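Local coordinates for piwi domain-containing protein (PDB 5THE), which is the C-terminal lobe of a budding-yeast Argonaute, bound here to RNA, and probably takes part in RNA-guided selection and cleavage of target RNA, at residues Ser245-Leu257 against Tyr467-Gly480. Residues are numbered along the deposited sequence; the frame is centred on the assembly and turned at random.
With nucleotides of chain B.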
ATOM      1  N   SER A 245       0.922 -12.915   6.069  1.00 26.57           N
ATOM      2  CA  SER A 245      -0.330 -12.187   6.173  1.00 29.95           C
ATOM      3  C   SER A 245      -0.433 -11.734   7.613  1.00 23.78           C
ATOM      4  O   SER A 245      -0.224 -12.537   8.526  1.00 27.07           O
ATOM      5  CB  SER A 245      -1.548 -13.059   5.806  1.00 22.11           C
ATOM      6  OG  SER A 245      -1.409 -13.577   4.505  1.00 34.17           O
ATOM      7  N   ASN A 246      -0.723 -10.455   7.818  1.00 18.37           N
ATOM      8  CA  ASN A 246      -0.919  -9.978   9.181  1.00 21.40           C
ATOM      9  C   ASN A 246      -2.384 -10.107   9.571  1.00 24.27           C
ATOM     10  O   ASN A 246      -2.782 -11.095  10.200  1.00 28.32           O
ATOM     11  CB  ASN A 246      -0.410  -8.549   9.300  1.00 22.99           C
ATOM     12  CG  ASN A 246       1.064  -8.467   8.999  1.00 26.05           C
ATOM     13  OD1 ASN A 246       1.780  -9.429   9.236  1.00 28.67           O
ATOM     14  ND2 ASN A 246       1.522  -7.337   8.453  1.00 21.95           N
ATOM     15  N   HIS A 247      -3.194  -9.131   9.194  1.00 24.77           N
ATOM     16  CA  HIS A 247      -4.635  -9.250   9.293  1.00 22.38           C
ATOM     17  C   HIS A 247      -5.221  -9.269   7.895  1.00 23.36           C
ATOM     18  O   HIS A 247      -4.563  -8.927   6.911  1.00 26.59           O
ATOM     19  CB  HIS A 247      -5.235  -8.092  10.101  1.00 23.39           C
ATOM     20  CG  HIS A 247      -5.026  -6.750   9.467  1.00 21.66           C
ATOM     21  ND1 HIS A 247      -3.838  -6.049   9.571  1.00 22.86           N
ATOM     22  CD2 HIS A 247      -5.850  -5.986   8.710  1.00 24.36           C
ATOM     23  CE1 HIS A 247      -3.949  -4.902   8.925  1.00 19.99           C
ATOM     24  NE2 HIS A 247      -5.158  -4.839   8.388  1.00 20.00           N
ATOM     25  N   SER A 248      -6.480  -9.679   7.820  1.00 24.46           N
ATOM     26  CA  SER A 248      -7.235  -9.645   6.586  1.00 23.95           C
ATOM     27  C   SER A 248      -8.665  -9.313   6.960  1.00 24.28           C
ATOM     28  O   SER A 248      -8.966  -8.990   8.115  1.00 21.39           O
ATOM     29  CB  SER A 248      -7.134 -10.977   5.828  1.00 24.10           C
ATOM     30  OG  SER A 248      -7.992 -11.972   6.395  1.00 24.61           O
ATOM     31  N   LEU A 249      -9.551  -9.401   5.981  1.00 23.54           N
ATOM     32  CA  LEU A 249     -10.978  -9.386   6.257  1.00 25.60           C
ATOM     33  C   LEU A 249     -11.471 -10.818   6.431  1.00 26.12           C
ATOM     34  O   LEU A 249     -10.820 -11.782   6.016  1.00 21.35           O
ATOM     35  CB  LEU A 249     -11.739  -8.698   5.122  1.00 24.08           C
ATOM     36  CG  LEU A 249     -11.256  -7.292   4.786  1.00 29.07           C
ATOM     37  CD1 LEU A 249     -12.204  -6.658   3.776  1.00 29.17           C
ATOM     38  CD2 LEU A 249     -11.160  -6.465   6.067  1.00 34.44           C
ATOM     39  N   SER A 250     -12.634 -10.953   7.046  1.00 24.01           N
ATOM     40  CA  SER A 250     -13.218 -12.279   7.204  1.00 28.68           C
ATOM     41  C   SER A 250     -13.543 -12.884   5.844  1.00 32.79           C
ATOM     42  O   SER A 250     -13.656 -12.190   4.831  1.00 24.67           O
ATOM     43  CB  SER A 250     -14.494 -12.220   8.041  1.00 24.81           C
ATOM     44  OG  SER A 250     -15.532 -11.601   7.293  1.00 26.72           O
ATOM     45  N   ILE A 251     -13.698 -14.210   5.849  1.00 27.70           N
ATOM     46  CA  ILE A 251     -14.131 -14.944   4.661  1.00 27.99           C
ATOM     47  C   ILE A 251     -15.445 -14.385   4.127  1.00 30.81           C
ATOM     48  O   ILE A 251     -15.611 -14.194   2.917  1.00 30.60           O
ATOM     49  CB  ILE A 251     -14.248 -16.444   4.988  1.00 36.02           C
ATOM     50  CG1 ILE A 251     -12.850 -17.069   5.044  1.00 41.77           C
ATOM     51  CG2 ILE A 251     -15.197 -17.160   3.993  1.00 32.05           C
ATOM     52  CD1 ILE A 251     -12.841 -18.556   5.337  1.00 49.80           C
ATOM     53  N   GLU A 252     -16.407 -14.138   5.019  1.00 30.86           N
ATOM     54  CA  GLU A 252     -17.685 -13.572   4.597  1.00 31.99           C
ATOM     55  C   GLU A 252     -17.481 -12.263   3.837  1.00 32.57           C
ATOM     56  O   GLU A 252     -18.050 -12.063   2.759  1.00 32.34           O
ATOM     57  CB  GLU A 252     -18.584 -13.365   5.819  1.00 31.73           C
ATOM     58  CG  GLU A 252     -20.040 -13.065   5.525  1.00 41.76           C
ATOM     59  CD  GLU A 252     -20.686 -14.058   4.561  1.00 55.13           C
ATOM     60  OE1 GLU A 252     -21.559 -13.632   3.778  1.00 64.09           O
ATOM     61  OE2 GLU A 252     -20.331 -15.257   4.573  1.00 53.17           O
ATOM     62  N   ASN A 253     -16.643 -11.370   4.375  1.00 25.85           N
ATOM     63  CA  ASN A 253     -16.382 -10.096   3.713  1.00 22.43           C
ATOM     64  C   ASN A 253     -15.652 -10.285   2.383  1.00 26.68           C
ATOM     65  O   ASN A 253     -15.928  -9.570   1.411  1.00 28.91           O
ATOM     66  CB  ASN A 253     -15.567  -9.184   4.635  1.00 25.06           C
ATOM     67  CG  ASN A 253     -16.368  -8.672   5.818  1.00 28.23           C
ATOM     68  OD1 ASN A 253     -16.048  -8.966   6.963  1.00 30.29           O
ATOM     69  ND2 ASN A 253     -17.399  -7.879   5.543  1.00 26.96           N
ATOM     70  N   ASN A 254     -14.730 -11.244   2.306  1.00 26.19           N
ATOM     71  CA  ASN A 254     -13.981 -11.414   1.062  1.00 27.49           C
ATOM     72  C   ASN A 254     -14.856 -11.897  -0.090  1.00 27.93           C
ATOM     73  O   ASN A 254     -14.473 -11.718  -1.254  1.00 31.91           O
ATOM     74  CB  ASN A 254     -12.810 -12.377   1.272  1.00 22.17           C
ATOM     75  CG  ASN A 254     -11.697 -11.771   2.098  1.00 26.28           C
ATOM     76  OD1 ASN A 254     -11.463 -10.557   2.055  1.00 30.29           O
ATOM     77  ND2 ASN A 254     -10.996 -12.613   2.853  1.00 23.03           N
ATOM     78  N   LYS A 255     -16.013 -12.494   0.203  1.00 27.80           N
ATOM     79  CA  LYS A 255     -16.925 -12.925  -0.857  1.00 28.39           C
ATOM     80  C   LYS A 255     -17.292 -11.767  -1.773  1.00 28.39           C
ATOM     81  O   LYS A 255     -17.495 -11.961  -2.978  1.00 31.69           O
ATOM     82  CB  LYS A 255     -18.194 -13.536  -0.250  1.00 32.10           C
ATOM     83  CG  LYS A 255     -17.954 -14.867   0.430  1.00 38.27           C
ATOM     84  CD  LYS A 255     -19.196 -15.381   1.101  1.00 45.00           C
ATOM     85  CE  LYS A 255     -18.961 -16.770   1.674  1.00 46.06           C
ATOM     86  NZ  LYS A 255     -20.037 -17.136   2.635  1.00 48.69           N
ATOM     87  N   LEU A 256     -17.360 -10.559  -1.219  1.00 24.87           N
ATOM     88  CA  LEU A 256     -17.634  -9.378  -2.021  1.00 26.12           C
ATOM     89  C   LEU A 256     -16.669  -9.252  -3.187  1.00 29.35           C
ATOM     90  O   LEU A 256     -17.030  -8.730  -4.244  1.00 27.48           O
ATOM     91  CB  LEU A 256     -17.550  -8.141  -1.134  1.00 32.16           C
ATOM     92  CG  LEU A 256     -18.385  -6.951  -1.584  1.00 42.67           C
ATOM     93  CD1 LEU A 256     -19.869  -7.264  -1.470  1.00 40.78           C
ATOM     94  CD2 LEU A 256     -18.006  -5.748  -0.745  1.00 46.18           C
ATOM     95  N   LEU A 257     -15.435  -9.720  -3.019  1.00 25.80           N
ATOM     96  CA  LEU A 257     -14.421  -9.594  -4.054  1.00 22.86           C
ATOM     97  C   LEU A 257     -14.158 -10.914  -4.764  1.00 28.91           C
ATOM     98  O   LEU A 257     -13.072 -11.110  -5.318  1.00 30.77           O
ATOM     99  CB  LEU A 257     -13.133  -9.030  -3.450  1.00 25.36           C
ATOM    100  CG  LEU A 257     -13.186  -7.520  -3.164  1.00 28.91           C
ATOM    101  CD1 LEU A 257     -12.013  -7.071  -2.320  1.00 31.09           C
ATOM    102  CD2 LEU A 257     -13.215  -6.763  -4.484  1.00 30.96           C
ATOM    103  N   TYR A 467     -22.331  -1.672  -3.816  1.00 26.75           N
ATOM    104  CA  TYR A 467     -21.243  -2.616  -4.016  1.00 22.86           C
ATOM    105  C   TYR A 467     -19.893  -1.898  -4.066  1.00 25.74           C
ATOM    106  O   TYR A 467     -18.943  -2.265  -3.355  1.00 18.88           O
ATOM    107  CB  TYR A 467     -21.486  -3.416  -5.298  1.00 23.45           C
ATOM    108  CG  TYR A 467     -20.321  -4.294  -5.697  1.00 29.93           C
ATOM    109  CD1 TYR A 467     -20.042  -5.458  -4.990  1.00 29.73           C
ATOM    110  CD2 TYR A 467     -19.489  -3.952  -6.760  1.00 28.55           C
ATOM    111  CE1 TYR A 467     -18.977  -6.262  -5.321  1.00 29.28           C
ATOM    112  CE2 TYR A 467     -18.412  -4.762  -7.105  1.00 33.52           C
ATOM    113  CZ  TYR A 467     -18.182  -5.929  -6.384  1.00 35.89           C
ATOM    114  OH  TYR A 467     -17.118  -6.752  -6.676  1.00 41.71           O
ATOM    115  N   LEU A 468     -19.803  -0.836  -4.873  1.00 19.37           N
ATOM    116  CA  LEU A 468     -18.525  -0.140  -4.992  1.00 28.82           C
ATOM    117  C   LEU A 468     -18.145   0.541  -3.686  1.00 28.13           C
ATOM    118  O   LEU A 468     -16.967   0.568  -3.317  1.00 28.49           O
ATOM    119  CB  LEU A 468     -18.572   0.883  -6.126  1.00 27.28           C
ATOM    120  CG  LEU A 468     -18.654   0.328  -7.546  1.00 30.45           C
ATOM    121  CD1 LEU A 468     -18.492   1.475  -8.527  1.00 36.31           C
ATOM    122  CD2 LEU A 468     -17.602  -0.750  -7.776  1.00 27.01           C
ATOM    123  N   GLN A 469     -19.126   1.103  -2.971  1.00 21.89           N
ATOM    124  CA  GLN A 469     -18.784   1.796  -1.734  1.00 25.61           C
ATOM    125  C   GLN A 469     -18.371   0.813  -0.659  1.00 23.98           C
ATOM    126  O   GLN A 469     -17.505   1.124   0.167  1.00 21.57           O
ATOM    127  CB  GLN A 469     -19.955   2.669  -1.263  1.00 19.28           C
ATOM    128  CG  GLN A 469     -20.154   3.874  -2.182  1.00 19.45           C
ATOM    129  CD  GLN A 469     -21.509   4.558  -2.035  1.00 26.01           C
ATOM    130  OE1 GLN A 469     -22.262   4.280  -1.127  1.00 23.16           O
ATOM    131  NE2 GLN A 469     -21.817   5.440  -2.947  1.00 28.08           N
ATOM    132  N   GLU A 470     -18.960  -0.385  -0.666  1.00 20.38           N
ATOM    133  CA  GLU A 470     -18.572  -1.363   0.334  1.00 22.21           C
ATOM    134  C   GLU A 470     -17.159  -1.871   0.067  1.00 25.46           C
ATOM    135  O   GLU A 470     -16.355  -2.000   0.994  1.00 23.16           O
ATOM    136  CB  GLU A 470     -19.581  -2.517   0.357  1.00 21.06           C
ATOM    137  CG  GLU A 470     -19.386  -3.471   1.532  1.00 23.96           C
ATOM    138  CD  GLU A 470     -20.425  -4.559   1.598  1.00 37.50           C
ATOM    139  OE1 GLU A 470     -21.339  -4.601   0.744  1.00 33.88           O
ATOM    140  OE2 GLU A 470     -20.319  -5.379   2.526  1.00 42.62           O
ATOM    141  N   ILE A 471     -16.853  -2.155  -1.200  1.00 22.04           N
ATOM    142  CA  ILE A 471     -15.511  -2.573  -1.601  1.00 27.05           C
ATOM    143  C   ILE A 471     -14.474  -1.522  -1.223  1.00 27.53           C
ATOM    144  O   ILE A 471     -13.435  -1.831  -0.625  1.00 25.64           O
ATOM    145  CB  ILE A 471     -15.487  -2.842  -3.113  1.00 29.48           C
ATOM    146  CG1 ILE A 471     -16.102  -4.192  -3.418  1.00 34.20           C
ATOM    147  CG2 ILE A 471     -14.082  -2.706  -3.684  1.00 35.10           C
ATOM    148  CD1 ILE A 471     -15.902  -4.509  -4.832  1.00 49.26           C
ATOM    149  N   CYS A 472     -14.713  -0.277  -1.633  1.00 20.32           N
ATOM    150  CA  CYS A 472     -13.774   0.797  -1.329  1.00 19.76           C
ATOM    151  C   CYS A 472     -13.544   0.894   0.164  1.00 22.15           C
ATOM    152  O   CYS A 472     -12.398   0.903   0.631  1.00 21.88           O
ATOM    153  CB  CYS A 472     -14.305   2.114  -1.875  1.00 25.26           C
ATOM    154  SG  CYS A 472     -14.164   2.183  -3.667  1.00 28.26           S
ATOM    155  N   ASN A 473     -14.633   0.932   0.934  1.00 21.01           N
ATOM    156  CA  ASN A 473     -14.501   1.024   2.377  1.00 24.19           C
ATOM    157  C   ASN A 473     -13.794  -0.204   2.938  1.00 23.41           C
ATOM    158  O   ASN A 473     -12.859  -0.074   3.731  1.00 23.96           O
ATOM    159  CB  ASN A 473     -15.867   1.209   3.034  1.00 21.99           C
ATOM    160  CG  ASN A 473     -15.750   1.462   4.524  1.00 24.76           C
ATOM    161  OD1 ASN A 473     -15.031   2.371   4.949  1.00 26.58           O
ATOM    162  ND2 ASN A 473     -16.407   0.636   5.323  1.00 25.73           N
ATOM    163  N   ASN A 474     -14.222  -1.410   2.527  1.00 23.41           N
ATOM    164  CA  ASN A 474     -13.599  -2.636   3.023  1.00 23.17           C
ATOM    165  C   ASN A 474     -12.105  -2.662   2.731  1.00 28.07           C
ATOM    166  O   ASN A 474     -11.300  -3.089   3.570  1.00 22.54           O
ATOM    167  CB  ASN A 474     -14.254  -3.873   2.393  1.00 30.33           C
ATOM    168  CG  ASN A 474     -15.564  -4.242   3.052  1.00 31.94           C
ATOM    169  OD1 ASN A 474     -16.069  -3.519   3.904  1.00 30.40           O
ATOM    170  ND2 ASN A 474     -16.120  -5.368   2.650  1.00 39.59           N
ATOM    171  N   LEU A 475     -11.718  -2.235   1.534  1.00 23.96           N
ATOM    172  CA  LEU A 475     -10.314  -2.315   1.171  1.00 23.29           C
ATOM    173  C   LEU A 475      -9.444  -1.370   1.988  1.00 20.70           C
ATOM    174  O   LEU A 475      -8.219  -1.505   1.957  1.00 21.85           O
ATOM    175  CB  LEU A 475     -10.147  -2.042  -0.318  1.00 24.75           C
ATOM    176  CG  LEU A 475     -10.513  -3.209  -1.230  1.00 22.20           C
ATOM    177  CD1 LEU A 475     -10.493  -2.765  -2.671  1.00 21.45           C
ATOM    178  CD2 LEU A 475      -9.538  -4.329  -1.005  1.00 27.58           C
ATOM    179  N   CYS A 476     -10.049  -0.434   2.716  1.00 22.61           N
ATOM    180  CA  CYS A 476      -9.313   0.431   3.629  1.00 21.78           C
ATOM    181  C   CYS A 476      -8.880  -0.287   4.897  1.00 24.71           C
ATOM    182  O   CYS A 476      -7.995   0.209   5.597  1.00 26.85           O
ATOM    183  CB  CYS A 476     -10.167   1.650   3.975  1.00 18.81           C
ATOM    184  SG  CYS A 476     -10.400   2.748   2.541  1.00 21.56           S
ATOM    185  N   TYR A 477      -9.443  -1.454   5.179  1.00 24.74           N
ATOM    186  CA  TYR A 477      -9.150  -2.190   6.396  1.00 20.57           C
ATOM    187  C   TYR A 477      -8.077  -3.257   6.215  1.00 22.26           C
ATOM    188  O   TYR A 477      -7.792  -3.981   7.166  1.00 28.21           O
ATOM    189  CB  TYR A 477     -10.436  -2.839   6.935  1.00 22.83           C
ATOM    190  CG  TYR A 477     -11.401  -1.860   7.562  1.00 23.72           C
ATOM    191  CD1 TYR A 477     -12.088  -0.920   6.780  1.00 21.00           C
ATOM    192  CD2 TYR A 477     -11.626  -1.865   8.934  1.00 23.59           C
ATOM    193  CE1 TYR A 477     -12.973  -0.027   7.349  1.00 22.22           C
ATOM    194  CE2 TYR A 477     -12.513  -0.974   9.517  1.00 19.96           C
ATOM    195  CZ  TYR A 477     -13.180  -0.064   8.715  1.00 25.07           C
ATOM    196  OH  TYR A 477     -14.045   0.815   9.294  1.00 25.68           O
ATOM    197  N   ILE A 478      -7.465  -3.382   5.036  1.00 23.43           N
ATOM    198  CA  ILE A 478      -6.423  -4.387   4.887  1.00 26.42           C
ATOM    199  C   ILE A 478      -5.125  -3.759   4.401  1.00 24.49           C
ATOM    200  O   ILE A 478      -4.422  -4.327   3.561  1.00 31.43           O
ATOM    201  CB  ILE A 478      -6.860  -5.530   3.952  1.00 35.73           C
ATOM    202  CG1 ILE A 478      -7.433  -4.991   2.653  1.00 39.94           C
ATOM    203  CG2 ILE A 478      -7.871  -6.427   4.644  1.00 47.43           C
ATOM    204  CD1 ILE A 478      -7.933  -6.072   1.766  1.00 46.78           C
ATOM    205  N   PHE A 479      -4.795  -2.585   4.913  1.00 21.20           N
ATOM    206  CA  PHE A 479      -3.459  -2.039   4.709  1.00 21.40           C
ATOM    207  C   PHE A 479      -2.534  -2.722   5.713  1.00 19.35           C
ATOM    208  O   PHE A 479      -2.604  -2.456   6.917  1.00 27.27           O
ATOM    209  CB  PHE A 479      -3.486  -0.527   4.872  1.00 18.30           C
ATOM    210  CG  PHE A 479      -2.183   0.139   4.579  1.00 24.38           C
ATOM    211  CD1 PHE A 479      -1.648   0.118   3.299  1.00 23.49           C
ATOM    212  CD2 PHE A 479      -1.505   0.821   5.577  1.00 24.88           C
ATOM    213  CE1 PHE A 479      -0.462   0.765   3.022  1.00 24.64           C
ATOM    214  CE2 PHE A 479      -0.313   1.457   5.311  1.00 22.89           C
ATOM    215  CZ  PHE A 479       0.218   1.431   4.033  1.00 21.54           C
ATOM    216  N   GLY A 480      -1.691  -3.625   5.228  1.00 20.97           N
ATOM    217  CA  GLY A 480      -1.085  -4.619   6.099  1.00 18.87           C
ATOM    218  C   GLY A 480      -0.029  -4.104   7.064  1.00 20.65           C
ATOM    219  O   GLY A 480       0.410  -4.881   7.919  1.00 22.47           O
TER
ATOM    220  P     A B   4       1.570   4.525   7.743  1.00 23.34           P
ATOM    221  OP1   A B   4       1.715   3.822   6.442  1.00 26.22           O
ATOM    222  OP2   A B   4       2.490   5.594   8.153  1.00 26.53           O
ATOM    223  O5'   A B   4       0.083   5.082   7.838  1.00 25.45           O
ATOM    224  C5'   A B   4      -1.006   4.178   7.865  1.00 22.47           C
ATOM    225  C4'   A B   4      -1.985   4.511   8.956  1.00 19.97           C
ATOM    226  O4'   A B   4      -1.356   4.385  10.251  1.00 23.30           O
ATOM    227  C3'   A B   4      -2.541   5.921   8.946  1.00 21.09           C
ATOM    228  O3'   A B   4      -3.581   6.049   7.999  1.00 22.41           O
ATOM    229  C2'   A B   4      -2.991   6.097  10.392  1.00 24.34           C
ATOM    230  O2'   A B   4      -4.213   5.402  10.623  1.00 25.47           O
ATOM    231  C1'   A B   4      -1.877   5.346  11.133  1.00 27.65           C
ATOM    232  N9    A B   4      -0.768   6.234  11.502  1.00 32.26           N
ATOM    233  C8    A B   4       0.205   6.725  10.668  1.00 35.12           C
ATOM    234  N7    A B   4       1.077   7.496  11.269  1.00 36.67           N
ATOM    235  C5    A B   4       0.645   7.502  12.582  1.00 37.94           C
ATOM    236  C6    A B   4       1.167   8.134  13.703  1.00 44.42           C
ATOM    237  N6    A B   4       2.260   8.901  13.623  1.00 48.21           N
ATOM    238  N1    A B   4       0.523   7.941  14.878  1.00 54.27           N
ATOM    239  C2    A B   4      -0.573   7.152  14.897  1.00 56.16           C
ATOM    240  N3    A B   4      -1.162   6.490  13.896  1.00 43.10           N
ATOM    241  C4    A B   4      -0.491   6.726  12.753  1.00 41.80           C
TER
HETATM  242  O   HOH W   1      -5.280  -1.976   7.737  1.00 26.79           O
HETATM  243  O   HOH W   2     -18.047  -7.342   2.588  1.00 36.12           O
HETATM  244  O   HOH W   3     -14.737  -7.259   1.026  1.00 42.34           O
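L256, L257 and L249 supply the apolar contact with the helix carrying Y467, E470, I471 and N474 and with the turn after it. L256 reaches the helix with CG anti to the backbone N (chi1 -153°). Its CD2 lies 3.6 Å from I471 CG1 and also touches the aliphatic part of E470. L257 CD2 meets I471 CD1 at 3.5 Å, and its CD1 reaches L475. L249 lays CD1 against N474 and CD2 against Y477 CB. It crosses I478 at about a right angle; the 3.5 Å between L249 CG and I478 CG2 is tight.

Three direct hydrogen bonds cross the contact. Y467 OH donates to L256 O at 3.1 Å, nearly in line with the carbonyl, while CE1 of the same ring touches L256 CG. A phenylalanine in its place would probably leave L256 O without its hydroxyl donor across the contact. N246 ND2 donates to G480 O at 2.7 Å, with the acceptor in the amide plane; M236 O is a second acceptor for the same nitrogen. H247 NE2 makes a weak bond to Y477 O, bent to 122°. The histidine ring also meets W62 edge-to-face.

Waters bridge the two segments at three places. Water 3 donates to N253 O and accepts from N474 ND2. Water 2 accepts from N253 ND2 and lies between it, N253 O and E470 OE2; its bond from N474 ND2 is weak. Water 1 joins H247 NE2 to F479 O.

Within 245-257, S250 is the N-cap: its OG accepts from N253 N.

Both segments belong to the Piwi domain, which has an RNase H-like fold. I471 and Y467 also touch M340 of strand 339-344. In the turn, F479 CE2 approaches OP1 of A4 of chain B at 3.3 Å. Apolar packing thus sets the helix against 245-257, while the N246 and Y467 bonds fix the two ends.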